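Yersinopine synthase (Yersinia pestis, PDB 6C4M) catalyses the NADPH-dependent reductive condensation of pyruvate with an amino-acid-derived intermediate, the last step in making the metallophore yersinopine. Local coordinates at residues Val39-Ser42 and Arg48-Leu51. Numbering follows the deposited sequence.
Sequences VDIS and RLGL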
ATOM      1  N   VAL A  39      18.110  18.972  29.320  1.00 34.64           N
ATOM      2  CA  VAL A  39      18.991  17.923  29.831  1.00 38.34           C
ATOM      3  C   VAL A  39      20.273  17.874  29.018  1.00 36.10           C
ATOM      4  O   VAL A  39      21.375  17.784  29.572  1.00 38.73           O
ATOM      5  CB  VAL A  39      18.253  16.571  29.817  1.00 39.22           C
ATOM      6  CG1 VAL A  39      19.226  15.405  29.987  1.00 38.77           C
ATOM      7  CG2 VAL A  39      17.203  16.551  30.906  1.00 39.00           C
ATOM      8  N   ASP A  40      20.146  17.963  27.690  1.00 36.30           N
ATOM      9  CA  ASP A  40      21.312  17.904  26.816  1.00 37.87           C
ATOM     10  C   ASP A  40      22.279  19.061  27.076  1.00 45.21           C
ATOM     11  O   ASP A  40      23.503  18.875  27.036  1.00 37.79           O
ATOM     12  CB  ASP A  40      20.851  17.886  25.361  1.00 37.39           C
ATOM     13  CG  ASP A  40      20.327  16.507  24.932  1.00 39.75           C
ATOM     14  OD1 ASP A  40      20.577  15.532  25.673  1.00 39.15           O
ATOM     15  OD2 ASP A  40      19.672  16.401  23.878  1.00 35.02           O
ATOM     16  N   ILE A  41      21.756  20.260  27.358  1.00 38.94           N
ATOM     17  CA  ILE A  41      22.639  21.386  27.648  1.00 35.66           C
ATOM     18  C   ILE A  41      23.339  21.176  28.987  1.00 38.19           C
ATOM     19  O   ILE A  41      24.555  21.362  29.108  1.00 38.49           O
ATOM     20  CB  ILE A  41      21.850  22.708  27.632  1.00 34.25           C
ATOM     21  CG1 ILE A  41      21.267  22.947  26.239  1.00 30.30           C
ATOM     22  CG2 ILE A  41      22.768  23.876  28.041  1.00 35.43           C
ATOM     23  CD1 ILE A  41      20.336  24.116  26.159  1.00 34.71           C
ATOM     24  N   SER A  42      22.569  20.811  30.014  1.00 40.03           N
ATOM     25  CA  SER A  42      23.111  20.571  31.345  1.00 39.47           C
ATOM     26  C   SER A  42      24.119  19.423  31.352  1.00 45.06           C
ATOM     27  O   SER A  42      25.055  19.414  32.164  1.00 44.49           O
ATOM     28  CB  SER A  42      21.956  20.276  32.304  1.00 45.51           C
ATOM     29  OG  SER A  42      22.388  20.213  33.653  1.00 59.08           O
ATOM     30  N   ARG A  48      23.712  28.300  33.428  1.00 41.28           N
ATOM     31  CA  ARG A  48      22.447  28.720  33.999  1.00 44.66           C
ATOM     32  C   ARG A  48      21.363  28.548  32.943  1.00 40.66           C
ATOM     33  O   ARG A  48      21.575  28.847  31.763  1.00 34.75           O
ATOM     34  CB  ARG A  48      22.519  30.166  34.481  1.00 39.82           C
ATOM     35  CG  ARG A  48      21.307  30.578  35.327  1.00 47.29           C
ATOM     36  CD  ARG A  48      21.535  31.868  36.084  1.00 55.50           C
ATOM     37  NE  ARG A  48      21.507  33.011  35.172  1.00 60.09           N
ATOM     38  CZ  ARG A  48      20.523  33.899  35.079  1.00 55.51           C
ATOM     39  NH1 ARG A  48      19.440  33.821  35.859  1.00 61.24           N
ATOM     40  NH2 ARG A  48      20.632  34.884  34.193  1.00 51.31           N
ATOM     41  N   LEU A  49      20.220  28.008  33.352  1.00 41.28           N
ATOM     42  CA  LEU A  49      19.149  27.673  32.417  1.00 34.78           C
ATOM     43  C   LEU A  49      17.881  28.437  32.772  1.00 38.13           C
ATOM     44  O   LEU A  49      17.384  28.343  33.901  1.00 35.88           O
ATOM     45  CB  LEU A  49      18.870  26.165  32.412  1.00 40.67           C
ATOM     46  CG  LEU A  49      19.876  25.298  31.670  1.00 44.47           C
ATOM     47  CD1 LEU A  49      19.474  23.820  31.783  1.00 44.98           C
ATOM     48  CD2 LEU A  49      19.970  25.707  30.211  1.00 44.99           C
ATOM     49  N   GLY A  50      17.371  29.189  31.804  1.00 33.60           N
ATOM     50  CA  GLY A  50      16.061  29.806  31.914  1.00 35.92           C
ATOM     51  C   GLY A  50      15.042  29.140  31.009  1.00 31.12           C
ATOM     52  O   GLY A  50      15.414  28.471  30.039  1.00 29.56           O
ATOM     53  N   LEU A  51      13.758  29.312  31.319  1.00 29.66           N
ATOM     54  CA  LEU A  51      12.684  28.657  30.588  1.00 30.74           C
ATOM     55  C   LEU A  51      11.510  29.615  30.514  1.00 30.48           C
ATOM     56  O   LEU A  51      11.162  30.223  31.522  1.00 32.72           O
ATOM     57  CB  LEU A  51      12.265  27.353  31.279  1.00 34.43           C
ATOM     58  CG  LEU A  51      11.295  26.438  30.545  1.00 34.93           C
ATOM     59  CD1 LEU A  51      11.886  26.009  29.221  1.00 38.05           C
ATOM     60  CD2 LEU A  51      10.985  25.220  31.402  1.00 37.92           C
TER
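Leu49 reaches from strand 49-52 to the last turn of helix 32-44 and meets Ile41 and Ser42 with its two methyl groups. Its CG lies anti to its own carbonyl carbon (chi1 -76°), and the fork of the side chain is aimed at the helix. One branch goes to each partner. Leu49 CD2 rests against Ile41 CG2 at 4.0 Å, a plain van der Waals contact. Ile41 offers this branch methyl because CG2 stands anti to its backbone N, while CG1 takes the place beside that N. Leu49 CD1 lies 4.4 Å from Ser42 CB, a looser approach at the exposed margin. The serine presents its carbon here. No hydrogen bond joins the two segments, and the closest CA atoms, those of Ser42 and Leu49, are 8.2 Å apart. The seam is small, with 113 Å² buried, and apolar. It joins the helix to the second strand of a beta-alpha-beta unit of Rossmann type, formed by strand 25-28, helix 32-44 and strand 49-52. The NADP is not part of the contact: it lies about 13 Å from the side chain of Ile41. Around the contact, Val89 of strand 87-90 touches both Ser42 and Leu49. Trp229 of helix 225-235 packs on Ile41, and Thr25 of the parallel neighbour strand 25-28 touches Leu49.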